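Local coordinates for EscN (Escherichia coli O127:H6, PDB 2OBL), which is a type III secretion system protein of the P-loop NTPase clan, related in sequence to the alpha and beta subunits of ATP synthase, at residues G71-I76 against K202-A207; I100-I105 against S125-V130; E140-A145 against T170-A175; I244-E249 against P257-G262. The protein carries 1 engineered substitution. One frame throughout, in Å; residues are numbered along the deposited sequence.

Contact 1: residues G71-I76 against K202-A207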
loop_
_atom_site.group_PDB
_atom_site.type_symbol
_atom_site.label_atom_id
_atom_site.label_comp_id
_atom_site.label_asym_id
_atom_site.label_seq_id
_atom_site.Cartn_x
_atom_site.Cartn_y
_atom_site.Cartn_z
ATOM N N GLY A 71 9.993 1.594 -6.908
ATOM C CA GLY A 71 9.407 0.971 -8.096
ATOM C C GLY A 71 8.702 -0.356 -7.826
ATOM O O GLY A 71 8.234 -1.015 -8.742
ATOM N N GLN A 72 8.638 -0.752 -6.558
ATOM C CA GLN A 72 7.941 -1.964 -6.155
ATOM C C GLN A 72 6.438 -1.812 -6.332
ATOM O O GLN A 72 5.910 -0.697 -6.229
ATOM C CB GLN A 72 8.230 -2.238 -4.681
ATOM C CG GLN A 72 7.999 -3.652 -4.236
ATOM C CD GLN A 72 8.277 -3.840 -2.764
ATOM O OE1 GLN A 72 8.528 -2.871 -2.047
ATOM N NE2 GLN A 72 8.191 -5.082 -2.291
ATOM N N ARG A 73 5.772 -2.936 -6.618
ATOM C CA ARG A 73 4.317 -3.059 -6.490
ATOM C C ARG A 73 4.007 -3.810 -5.202
ATOM O O ARG A 73 4.450 -4.949 -5.020
ATOM C CB ARG A 73 3.706 -3.800 -7.681
ATOM C CG ARG A 73 3.699 -2.999 -8.996
ATOM C CD ARG A 73 5.029 -3.095 -9.700
ATOM N NE ARG A 73 5.473 -4.489 -9.743
ATOM C CZ ARG A 73 5.129 -5.363 -10.685
ATOM N NH1 ARG A 73 4.368 -4.984 -11.710
ATOM N NH2 ARG A 73 5.569 -6.612 -10.615
ATOM N N ILE A 74 3.274 -3.161 -4.301
ATOM C CA ILE A 74 3.054 -3.678 -2.948
ATOM C C ILE A 74 1.570 -3.792 -2.693
ATOM O O ILE A 74 0.822 -2.881 -3.029
ATOM C CB ILE A 74 3.622 -2.670 -1.912
ATOM C CG1 ILE A 74 5.105 -2.386 -2.187
ATOM C CG2 ILE A 74 3.360 -3.140 -0.477
ATOM C CD1 ILE A 74 5.520 -0.959 -1.839
ATOM N N GLY A 75 1.126 -4.901 -2.112
ATOM C CA GLY A 75 -0.283 -5.027 -1.750
ATOM C C GLY A 75 -0.459 -4.901 -0.245
ATOM O O GLY A 75 0.379 -5.377 0.522
ATOM N N ILE A 76 -1.542 -4.264 0.187
ATOM C CA ILE A 76 -1.913 -4.299 1.598
ATOM C C ILE A 76 -3.278 -4.985 1.659
ATOM O O ILE A 76 -4.235 -4.511 1.050
ATOM C CB ILE A 76 -2.022 -2.888 2.215
ATOM C CG1 ILE A 76 -0.650 -2.190 2.196
ATOM C CG2 ILE A 76 -2.608 -2.981 3.648
ATOM C CD1 ILE A 76 -0.671 -0.739 2.724
ATOM N N LYS A 202 -1.904 -5.323 -16.575
ATOM C CA LYS A 202 -1.719 -4.132 -17.405
ATOM C C LYS A 202 -1.606 -2.879 -16.535
ATOM O O LYS A 202 -0.772 -2.019 -16.785
ATOM C CB LYS A 202 -2.864 -3.983 -18.400
ATOM C CG LYS A 202 -2.884 -5.076 -19.454
ATOM C CD LYS A 202 -3.367 -4.543 -20.776
ATOM C CE LYS A 202 -2.978 -5.466 -21.909
ATOM N NZ LYS A 202 -2.969 -4.731 -23.208
ATOM N N LEU A 203 -2.442 -2.792 -15.505
ATOM C CA LEU A 203 -2.338 -1.706 -14.531
ATOM C C LEU A 203 -1.060 -1.764 -13.704
ATOM O O LEU A 203 -0.358 -0.766 -13.550
ATOM C CB LEU A 203 -3.529 -1.728 -13.571
ATOM C CG LEU A 203 -4.807 -1.054 -14.056
ATOM C CD1 LEU A 203 -5.978 -1.497 -13.179
ATOM C CD2 LEU A 203 -4.671 0.470 -14.032
ATOM N N LEU A 204 -0.762 -2.929 -13.148
ATOM C CA LEU A 204 0.355 -3.038 -12.223
ATOM C C LEU A 204 1.687 -2.894 -12.921
ATOM O O LEU A 204 2.671 -2.406 -12.330
ATOM C CB LEU A 204 0.286 -4.359 -11.437
ATOM C CG LEU A 204 -0.466 -4.244 -10.113
ATOM C CD1 LEU A 204 -1.893 -3.785 -10.305
ATOM C CD2 LEU A 204 -0.412 -5.582 -9.353
ATOM N N GLU A 205 1.732 -3.307 -14.185
ATOM C CA GLU A 205 2.983 -3.266 -14.924
ATOM C C GLU A 205 3.384 -1.832 -15.274
ATOM O O GLU A 205 4.511 -1.589 -15.683
ATOM C CB GLU A 205 2.922 -4.168 -16.168
ATOM C CG GLU A 205 2.893 -5.671 -15.829
ATOM C CD GLU A 205 2.962 -6.567 -17.066
ATOM O OE1 GLU A 205 3.262 -6.044 -18.159
ATOM O OE2 GLU A 205 2.726 -7.796 -16.942
ATOM N N ARG A 206 2.472 -0.878 -15.082
ATOM C CA ARG A 206 2.797 0.533 -15.313
ATOM C C ARG A 206 3.576 1.198 -14.171
ATOM O O ARG A 206 4.248 2.199 -14.377
ATOM C CB ARG A 206 1.547 1.325 -15.691
ATOM C CG ARG A 206 1.047 0.955 -17.076
ATOM C CD ARG A 206 -0.361 1.438 -17.316
ATOM N NE ARG A 206 -0.433 2.880 -17.499
ATOM C CZ ARG A 206 -1.567 3.524 -17.758
ATOM N NH1 ARG A 206 -2.708 2.840 -17.858
ATOM N NH2 ARG A 206 -1.561 4.834 -17.927
ATOM N N ALA A 207 3.498 0.630 -12.971
ATOM C CA ALA A 207 4.357 1.058 -11.867
ATOM C C ALA A 207 5.772 0.532 -12.128
ATOM O O ALA A 207 5.953 -0.389 -12.932
ATOM C CB ALA A 207 3.820 0.506 -10.544
#

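Contact 2: residues I100-I105 against S125-V130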
loop_
_atom_site.group_PDB
_atom_site.type_symbol
_atom_site.label_atom_id
_atom_site.label_comp_id
_atom_site.label_asym_id
_atom_site.label_seq_id
_atom_site.Cartn_x
_atom_site.Cartn_y
_atom_site.Cartn_z
ATOM N N ILE A 100 2.377 12.176 -4.343
ATOM C CA ILE A 100 1.492 11.053 -4.059
ATOM C C ILE A 100 0.254 11.173 -4.931
ATOM O O ILE A 100 -0.399 12.218 -4.965
ATOM C CB ILE A 100 1.058 11.007 -2.570
ATOM C CG1 ILE A 100 2.279 10.953 -1.650
ATOM C CG2 ILE A 100 0.169 9.793 -2.319
ATOM C CD1 ILE A 100 1.937 11.268 -0.205
ATOM N N VAL A 101 -0.054 10.103 -5.657
ATOM C CA VAL A 101 -1.289 10.048 -6.398
ATOM C C VAL A 101 -2.158 8.994 -5.739
ATOM O O VAL A 101 -1.803 7.817 -5.714
ATOM C CB VAL A 101 -1.053 9.713 -7.882
ATOM C CG1 VAL A 101 -2.367 9.617 -8.629
ATOM C CG2 VAL A 101 -0.128 10.755 -8.514
ATOM N N LEU A 102 -3.290 9.440 -5.208
ATOM C CA LEU A 102 -4.227 8.582 -4.499
ATOM C C LEU A 102 -5.432 8.302 -5.374
ATOM O O LEU A 102 -5.946 9.202 -6.053
ATOM C CB LEU A 102 -4.682 9.266 -3.210
ATOM C CG LEU A 102 -3.818 9.064 -1.971
ATOM C CD1 LEU A 102 -4.041 10.166 -0.963
ATOM C CD2 LEU A 102 -4.151 7.715 -1.338
ATOM N N ALA A 103 -5.854 7.043 -5.392
ATOM C CA ALA A 103 -7.096 6.674 -6.015
ATOM C C ALA A 103 -7.958 6.101 -4.914
ATOM O O ALA A 103 -7.646 5.032 -4.348
ATOM C CB ALA A 103 -6.883 5.662 -7.119
ATOM N N LEU A 104 -9.010 6.837 -4.568
ATOM C CA LEU A 104 -9.951 6.402 -3.541
ATOM C C LEU A 104 -11.246 5.979 -4.220
ATOM O O LEU A 104 -12.052 6.820 -4.650
ATOM C CB LEU A 104 -10.207 7.528 -2.542
ATOM C CG LEU A 104 -8.965 8.142 -1.887
ATOM C CD1 LEU A 104 -9.367 9.244 -0.922
ATOM C CD2 LEU A 104 -8.176 7.067 -1.174
ATOM N N ILE A 105 -11.430 4.670 -4.324
ATOM C CA ILE A 105 -12.463 4.097 -5.172
ATOM C C ILE A 105 -13.518 3.302 -4.400
ATOM O O ILE A 105 -13.207 2.364 -3.655
ATOM C CB ILE A 105 -11.826 3.158 -6.249
ATOM C CG1 ILE A 105 -10.739 3.907 -7.061
ATOM C CG2 ILE A 105 -12.924 2.511 -7.122
ATOM C CD1 ILE A 105 -10.015 3.035 -8.095
ATOM N N SER A 125 -0.545 19.051 -0.261
ATOM C CA SER A 125 0.106 19.892 -1.251
ATOM C C SER A 125 0.924 19.126 -2.274
ATOM O O SER A 125 1.226 19.658 -3.342
ATOM C CB SER A 125 0.991 20.930 -0.566
ATOM O OG SER A 125 0.183 21.987 -0.080
ATOM N N LYS A 126 1.304 17.893 -1.943
ATOM C CA LYS A 126 1.997 17.038 -2.917
ATOM C C LYS A 126 1.151 15.862 -3.398
ATOM O O LYS A 126 1.673 14.937 -4.033
ATOM C CB LYS A 126 3.327 16.534 -2.364
ATOM C CG LYS A 126 3.215 15.604 -1.184
ATOM C CD LYS A 126 4.605 15.135 -0.778
ATOM C CE LYS A 126 4.558 14.146 0.374
ATOM N NZ LYS A 126 5.954 13.778 0.747
ATOM N N CYS A 127 -0.147 15.921 -3.116
ATOM C CA CYS A 127 -1.085 14.867 -3.498
ATOM C C CYS A 127 -1.963 15.248 -4.680
ATOM O O CYS A 127 -2.399 16.394 -4.817
ATOM C CB CYS A 127 -2.019 14.528 -2.325
ATOM S SG CYS A 127 -1.284 13.620 -0.947
ATOM N N VAL A 128 -2.233 14.267 -5.528
ATOM C CA VAL A 128 -3.372 14.342 -6.435
ATOM C C VAL A 128 -4.397 13.327 -5.944
ATOM O O VAL A 128 -4.078 12.152 -5.745
ATOM C CB VAL A 128 -2.977 14.030 -7.895
ATOM C CG1 VAL A 128 -4.181 14.244 -8.810
ATOM C CG2 VAL A 128 -1.819 14.914 -8.337
ATOM N N LEU A 129 -5.623 13.785 -5.712
ATOM C CA LEU A 129 -6.640 12.953 -5.076
ATOM C C LEU A 129 -7.710 12.561 -6.086
ATOM O O LEU A 129 -8.607 13.355 -6.378
ATOM C CB LEU A 129 -7.280 13.728 -3.921
ATOM C CG LEU A 129 -6.292 14.288 -2.895
ATOM C CD1 LEU A 129 -6.981 15.289 -1.972
ATOM C CD2 LEU A 129 -5.696 13.161 -2.090
ATOM N N VAL A 130 -7.595 11.354 -6.645
ATOM C CA VAL A 130 -8.595 10.844 -7.569
ATOM C C VAL A 130 -9.663 10.130 -6.743
ATOM O O VAL A 130 -9.405 9.106 -6.112
ATOM C CB VAL A 130 -7.989 9.875 -8.595
ATOM C CG1 VAL A 130 -9.093 9.341 -9.531
ATOM C CG2 VAL A 130 -6.864 10.560 -9.380
#

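Contact 3: residues E140-A145 against T170-A175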
loop_
_atom_site.group_PDB
_atom_site.type_symbol
_atom_site.label_atom_id
_atom_site.label_comp_id
_atom_site.label_asym_id
_atom_site.label_seq_id
_atom_site.Cartn_x
_atom_site.Cartn_y
_atom_site.Cartn_z
ATOM N N GLU A 140 -17.045 5.173 -14.264
ATOM C CA GLU A 140 -16.206 6.148 -13.611
ATOM C C GLU A 140 -15.306 5.518 -12.544
ATOM O O GLU A 140 -14.138 5.852 -12.448
ATOM C CB GLU A 140 -17.050 7.267 -13.007
ATOM C CG GLU A 140 -16.297 8.564 -12.909
ATOM C CD GLU A 140 -17.027 9.592 -12.097
ATOM O OE1 GLU A 140 -18.262 9.513 -12.005
ATOM O OE2 GLU A 140 -16.356 10.476 -11.551
ATOM N N ARG A 141 -15.856 4.619 -11.731
ATOM C CA ARG A 141 -15.058 3.935 -10.702
ATOM C C ARG A 141 -13.941 3.055 -11.304
ATOM O O ARG A 141 -12.827 2.941 -10.749
ATOM C CB ARG A 141 -15.959 3.123 -9.773
ATOM C CG ARG A 141 -16.825 3.996 -8.841
ATOM C CD ARG A 141 -17.733 3.152 -7.938
ATOM N NE ARG A 141 -19.002 2.824 -8.594
ATOM C CZ ARG A 141 -19.394 1.597 -8.931
ATOM N NH1 ARG A 141 -18.640 0.531 -8.662
ATOM N NH2 ARG A 141 -20.574 1.424 -9.528
ATOM N N MET A 142 -14.233 2.423 -12.433
ATOM C CA MET A 142 -13.203 1.673 -13.140
ATOM C C MET A 142 -12.128 2.603 -13.708
ATOM O O MET A 142 -10.929 2.339 -13.574
ATOM C CB MET A 142 -13.819 0.861 -14.270
ATOM C CG MET A 142 -12.787 0.161 -15.131
ATOM S SD MET A 142 -13.582 -0.669 -16.496
ATOM C CE MET A 142 -12.210 -1.642 -17.123
ATOM N N LYS A 143 -12.554 3.690 -14.352
ATOM C CA LYS A 143 -11.592 4.584 -15.013
ATOM C C LYS A 143 -10.654 5.260 -14.018
ATOM O O LYS A 143 -9.513 5.611 -14.357
ATOM C CB LYS A 143 -12.314 5.620 -15.898
ATOM C CG LYS A 143 -12.830 5.041 -17.222
ATOM C CD LYS A 143 -13.785 6.007 -17.932
ATOM C CE LYS A 143 -14.156 5.493 -19.330
ATOM N NZ LYS A 143 -14.691 6.604 -20.201
ATOM N N ALA A 144 -11.112 5.420 -12.776
ATOM C CA ALA A 144 -10.291 6.090 -11.753
ATOM C C ALA A 144 -8.921 5.443 -11.597
ATOM O O ALA A 144 -7.940 6.129 -11.372
ATOM C CB ALA A 144 -11.007 6.138 -10.399
ATOM N N ALA A 145 -8.862 4.116 -11.708
ATOM C CA ALA A 145 -7.611 3.406 -11.567
ATOM C C ALA A 145 -6.625 3.805 -12.682
ATOM O O ALA A 145 -5.424 3.954 -12.448
ATOM C CB ALA A 145 -7.857 1.911 -11.609
ATOM N N THR A 170 -9.652 -3.934 -5.037
ATOM C CA THR A 170 -10.885 -4.716 -4.883
ATOM C C THR A 170 -12.107 -4.000 -5.465
ATOM O O THR A 170 -12.885 -4.584 -6.220
ATOM C CB THR A 170 -11.137 -5.018 -3.398
ATOM O OG1 THR A 170 -10.045 -5.800 -2.895
ATOM C CG2 THR A 170 -12.468 -5.773 -3.216
ATOM N N ARG A 171 -12.284 -2.731 -5.110
ATOM C CA ARG A 171 -13.467 -1.998 -5.584
ATOM C C ARG A 171 -13.308 -1.523 -7.013
ATOM O O ARG A 171 -14.308 -1.398 -7.747
ATOM C CB ARG A 171 -13.840 -0.866 -4.625
ATOM C CG ARG A 171 -14.322 -1.397 -3.270
ATOM C CD ARG A 171 -15.066 -0.333 -2.476
ATOM N NE ARG A 171 -15.200 -0.684 -1.060
ATOM C CZ ARG A 171 -16.269 -1.271 -0.544
ATOM N NH1 ARG A 171 -17.299 -1.572 -1.328
ATOM N NH2 ARG A 171 -16.318 -1.540 0.762
ATOM N N TYR A 172 -12.061 -1.307 -7.434
ATOM C CA TYR A 172 -11.786 -1.085 -8.842
ATOM C C TYR A 172 -12.285 -2.293 -9.634
ATOM O O TYR A 172 -12.948 -2.145 -10.668
ATOM C CB TYR A 172 -10.282 -0.925 -9.132
ATOM C CG TYR A 172 -9.988 -1.350 -10.551
ATOM C CD1 TYR A 172 -10.240 -0.491 -11.619
ATOM C CD2 TYR A 172 -9.517 -2.632 -10.840
ATOM C CE1 TYR A 172 -10.029 -0.888 -12.921
ATOM C CE2 TYR A 172 -9.296 -3.036 -12.142
ATOM C CZ TYR A 172 -9.561 -2.156 -13.183
ATOM O OH TYR A 172 -9.350 -2.555 -14.481
ATOM N N ALA A 173 -11.940 -3.485 -9.154
ATOM C CA ALA A 173 -12.282 -4.731 -9.872
ATOM C C ALA A 173 -13.789 -4.969 -9.931
ATOM O O ALA A 173 -14.312 -5.475 -10.932
ATOM C CB ALA A 173 -11.570 -5.925 -9.246
ATOM N N ARG A 174 -14.492 -4.618 -8.859
ATOM C CA ARG A 174 -15.937 -4.779 -8.842
ATOM C C ARG A 174 -16.566 -3.820 -9.853
ATOM O O ARG A 174 -17.514 -4.182 -10.540
ATOM C CB ARG A 174 -16.498 -4.531 -7.447
ATOM C CG ARG A 174 -16.126 -5.638 -6.458
ATOM C CD ARG A 174 -16.547 -5.229 -5.059
ATOM N NE ARG A 174 -16.104 -6.199 -4.065
ATOM C CZ ARG A 174 -16.211 -6.007 -2.754
ATOM N NH1 ARG A 174 -16.752 -4.882 -2.292
ATOM N NH2 ARG A 174 -15.794 -6.942 -1.906
ATOM N N ALA A 175 -16.031 -2.611 -9.948
ATOM C CA ALA A 175 -16.508 -1.658 -10.964
ATOM C C ALA A 175 -16.212 -2.199 -12.370
ATOM O O ALA A 175 -17.077 -2.201 -13.237
ATOM C CB ALA A 175 -15.860 -0.279 -10.761
HETATM O O HOH W 1 -16.362 0.137 -6.979
#

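Contact 4: residues I244-E249 against P257-G262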
loop_
_atom_site.group_PDB
_atom_site.type_symbol
_atom_site.label_atom_id
_atom_site.label_comp_id
_atom_site.label_asym_id
_atom_site.label_seq_id
_atom_site.Cartn_x
_atom_site.Cartn_y
_atom_site.Cartn_z
ATOM N N ILE A 244 1.649 -6.796 2.532
ATOM C CA ILE A 244 1.525 -6.488 3.937
ATOM C C ILE A 244 0.136 -6.951 4.349
ATOM O O ILE A 244 -0.860 -6.535 3.756
ATOM C CB ILE A 244 1.613 -4.974 4.158
ATOM C CG1 ILE A 244 2.965 -4.440 3.681
ATOM C CG2 ILE A 244 1.362 -4.611 5.620
ATOM C CD1 ILE A 244 4.150 -5.101 4.358
ATOM N N VAL A 245 0.060 -7.774 5.376
ATOM C CA VAL A 245 -1.227 -8.342 5.773
ATOM C C VAL A 245 -1.637 -7.849 7.150
ATOM O O VAL A 245 -0.876 -8.001 8.114
ATOM C CB VAL A 245 -1.163 -9.868 5.790
ATOM C CG1 VAL A 245 -2.479 -10.453 6.317
ATOM C CG2 VAL A 245 -0.830 -10.387 4.390
ATOM N N LEU A 246 -2.835 -7.276 7.246
ATOM C CA LEU A 246 -3.360 -6.823 8.538
ATOM C C LEU A 246 -4.373 -7.841 9.017
ATOM O O LEU A 246 -5.123 -8.388 8.210
ATOM C CB LEU A 246 -4.056 -5.468 8.395
ATOM C CG LEU A 246 -3.286 -4.385 7.660
ATOM C CD1 LEU A 246 -3.997 -3.014 7.801
ATOM C CD2 LEU A 246 -1.864 -4.306 8.187
ATOM N N THR A 247 -4.423 -8.077 10.325
ATOM C CA THR A 247 -5.309 -9.103 10.859
ATOM C C THR A 247 -6.218 -8.593 11.954
ATOM O O THR A 247 -5.833 -7.733 12.748
ATOM C CB THR A 247 -4.524 -10.309 11.417
ATOM O OG1 THR A 247 -3.723 -9.886 12.534
ATOM C CG2 THR A 247 -3.641 -10.931 10.339
ATOM N N ARG A 248 -7.426 -9.146 11.988
ATOM C CA ARG A 248 -8.372 -8.885 13.076
ATOM C C ARG A 248 -7.766 -9.283 14.419
ATOM O O ARG A 248 -7.962 -8.601 15.425
ATOM C CB ARG A 248 -9.686 -9.630 12.822
ATOM C CG ARG A 248 -10.785 -9.324 13.831
ATOM C CD ARG A 248 -12.170 -9.462 13.204
ATOM N NE ARG A 248 -12.435 -8.373 12.264
ATOM C CZ ARG A 248 -12.503 -8.522 10.946
ATOM N NH1 ARG A 248 -12.335 -9.723 10.403
ATOM N NH2 ARG A 248 -12.738 -7.470 10.169
ATOM N N GLU A 249 -7.009 -10.375 14.431
ATOM C CA GLU A 249 -6.375 -10.847 15.659
ATOM C C GLU A 249 -5.467 -9.807 16.320
ATOM O O GLU A 249 -5.501 -9.634 17.549
ATOM C CB GLU A 249 -5.624 -12.159 15.407
ATOM C CG GLU A 249 -6.547 -13.364 15.208
ATOM C CD GLU A 249 -7.280 -13.383 13.861
ATOM O OE1 GLU A 249 -6.826 -12.720 12.889
ATOM O OE2 GLU A 249 -8.322 -14.074 13.781
ATOM N N PRO A 257 0.296 -0.492 13.899
ATOM C CA PRO A 257 -0.401 -1.136 12.762
ATOM C C PRO A 257 -0.574 -2.637 12.966
ATOM O O PRO A 257 0.330 -3.277 13.488
ATOM C CB PRO A 257 0.554 -0.892 11.584
ATOM C CG PRO A 257 1.309 0.365 11.977
ATOM C CD PRO A 257 1.520 0.206 13.458
ATOM N N ALA A 258 -1.710 -3.201 12.535
ATOM C CA ALA A 258 -2.054 -4.587 12.846
ATOM C C ALA A 258 -1.424 -5.560 11.854
ATOM O O ALA A 258 -2.087 -6.473 11.358
ATOM C CB ALA A 258 -3.568 -4.770 12.884
ATOM N N ILE A 259 -0.139 -5.362 11.590
ATOM C CA ILE A 259 0.559 -6.124 10.575
ATOM C C ILE A 259 1.025 -7.471 11.123
ATOM O O ILE A 259 1.786 -7.535 12.091
ATOM C CB ILE A 259 1.787 -5.363 10.037
ATOM C CG1 ILE A 259 1.382 -4.013 9.424
ATOM C CG2 ILE A 259 2.520 -6.228 9.039
ATOM C CD1 ILE A 259 2.583 -3.047 9.212
ATOM N N ASP A 260 0.578 -8.549 10.498
ATOM C CA ASP A 260 1.087 -9.865 10.858
ATOM C C ASP A 260 2.381 -10.076 10.098
ATOM O O ASP A 260 2.372 -10.273 8.885
ATOM C CB ASP A 260 0.069 -10.947 10.495
ATOM C CG ASP A 260 0.482 -12.328 10.989
ATOM O OD1 ASP A 260 1.588 -12.782 10.639
ATOM O OD2 ASP A 260 -0.310 -12.958 11.721
ATOM N N ILE A 261 3.499 -10.038 10.805
ATOM C CA ILE A 261 4.799 -10.095 10.125
ATOM C C ILE A 261 5.006 -11.418 9.369
ATOM O O ILE A 261 5.555 -11.433 8.265
ATOM C CB ILE A 261 5.948 -9.829 11.125
ATOM C CG1 ILE A 261 5.694 -8.517 11.884
ATOM C CG2 ILE A 261 7.323 -9.835 10.412
ATOM C CD1 ILE A 261 5.794 -7.245 11.041
ATOM N N GLY A 262 4.546 -12.521 9.959
ATOM C CA GLY A 262 4.787 -13.848 9.389
ATOM C C GLY A 262 4.009 -14.096 8.107
ATOM O O GLY A 262 4.375 -14.965 7.302
HETATM O O HOH W 2 -2.178 -12.036 13.279
#

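Contact 1: residues G71-I76 against K202-A207
Arg73, the first residue of strand 73-78, meets the type I beta turn Leu204 to Ala207, in the end region of helix 194-204. The contact lies in the RecA-like core expected of this family, on the strand that runs into the presumed P-loop.

The polar part centres on one carbonyl. Arg73 NH1 gives a hydrogen bond to Leu204 O at 3.1 Å, with an N-H...O angle of 156°. The oxygen sits near the guanidinium plane, at its edge, yet NH1 stands well above the carbonyl plane. Ala207 N, closing the turn, reaches the same oxygen from the opposite face, so two N-H groups grip Leu204 O. The chain of Arg73 bends at chi2 (83°) and again at chi3 (47°), which folds the guanidinium back toward the turn. Arg73 NE pairs in a salt bridge with Asp241, so the group is held from two directions.

The apolar part is the stem of the same side chain. Its CG and CD run past the methyl of Ala207, which also touches Ala217 of strand 214-222. Arg73 CG comes to 3.8 Å from Ala207 CB, and Arg73 CD to 3.9 Å from that same carbon.

Contact 2: residues I100-I105 against S125-V130
Ile100 and Cys127 start a run of four parallel bridges between strands 99-105 and 127-132, which continues through Val101 with Val128 and Leu102 with Leu129 to Ala103 with Val130. Five backbone hydrogen bonds hold it. Ile100 N gives to Lys126 O at 2.9 Å, Ile100 O accepts a hydrogen bond from Val128 N, and Leu102 N gives to Val128 O. Leu102 O then receives Val130 N at 2.8 Å, and Leu104 N ends the series on Val130 O. Carbonyls also attract CA-H groups: Cys127 CA lies 3.1 Å from Ile100 O. Val101 and Ala103 turn their own backbone N-H and C=O groups to strand 161-167, on the other side of strand 99-105.

On one face, Leu102 and Leu129 lie side by side and point the same way, with Leu102 CD1 3.6 Å from Leu129 CD2. Cys127 SG, anti to its carbonyl carbon (chi1 -72°), leans against Ile100 CB at 3.9 Å. Lys126 stretches its chain past the CD1 of Ile100, and its NZ is satisfied by Ala97 O. The face with Val101, Val128 and Val130 is covered by helix 138-156.

Neighbouring parallel strands joined through helices 109-116 and 121-124 form a beta-alpha-beta crossover, the building unit of the RecA-like P-loop core.

Contact 3: residues E140-A145 against T170-A175
The ring of Tyr172 turns an edge to Met142: the carbonyl oxygen of Met142 lies in the ring plane, 3.4 Å from Tyr172 CE1. The methyl of Ala145 sits close by, its CB 3.4 Å from Tyr172 CD1. At the far end of the ring, the Tyr172 hydroxyl is hydrogen-bonded to Ser199 OG of helix 194-204. The guanidinium of Arg141 has a water in its plane, at one edge. That water accepts from Arg141 NH1 at 2.9 Å and donates to Arg171 O at 2.7 Å, bridging the two helices with no direct hydrogen bond between the segments. The methyl of Ala175 approaches the same guanidinium obliquely, with Ala175 CB 3.6 Å from Arg141 NH1. Arg141 NE is taken by Arg136 O.

Helices 138-156 and 169-182 belong to the alpha/beta sandwich of the RecA-like domain expected of this family and are linked through strand 161-167. Their local axes come to 8.0 Å and cross at -130°, and both pack on Ile105 of strand 99-105. Alanines sit at the close approach: Ala175 points its methyl at the other helix, where Ala175 CB lies 3.5 Å from Arg141 CB and also touches Met142 N. Met142 has CG anti to its backbone N (chi1 174°) and an extended chain beyond, which carries it across the tyrosine at a slant, with Met142 CG 3.7 Å from Tyr172 CE1 and its CE methyl near the hydroxyl. The packing buries Arg141 O, which has no hydrogen-bonding partner in the model.

Contact 4: residues I244-E249 against P257-G262
Leu246 and Ile259 are paired in a single beta bridge, where the chain leaving strand 242-245 meets the loop that returns after helix 248-251.

Two backbone hydrogen bonds make the bridge. Asp260 N gives to Val245 O at 2.8 Å, and Thr247 N gives to Ala258 O at 3.0 Å. Ala258 is the centre of an inverse gamma turn, closed by a weak bond from Ile259 N to Pro257 O. Ala258 O also takes a CA-H contact from Leu246 CA at 3.1 Å.

Apolar packing gathers on Ile259. Its CG1 is pressed by Leu246 CD2 at 3.5 Å, tight for two carbons, while Ile244 CG2 lies 3.9 Å from Ile259 CG1. Helix 60-65 adds Ala61 and Ile62, and Leu246 also touches Val82 and Ala78 of the presumed P-loop region.

Thr247 and Asp260 touch through carbon, Thr247 CG2 to Asp260 CB at 3.7 Å, and their oxygens are bridged by a water. It lies 2.8 Å from Thr247 OG1 and donates to Asp260 OD2 at 2.6 Å. Thr247, with OG1 between its backbone N and carbonyl carbon (chi1 64°), is also the N-cap of helix 248-251, bonded to Leu250 N. One hydroxyl thus serves helix and water, and the loop is tied to strand end and helix start without a direct hydrogen bond between side chains of the two segments.

All four contacts are largely buried and lie in the nucleotide-binding part of the chain. Contacts 1, 2 and 4 reach the same mixed sheet, and strands 73-78 and 242-245, of contacts 1 and 4, are neighbours in it. Contact 3 belongs to the helical layer: Val130 of contact 2 packs on Ala144, and Leu203 of contact 1 on the ring of Tyr172. Chemistry follows place. In contact 2 the hydrogen bonds are all backbone to backbone, with apolar side chains packed beside them; contact 3 is joined by alanine methyls, a tyrosine ring and an arginine-bound water; in contacts 1 and 4 backbone carbonyls of turns are among the acceptors.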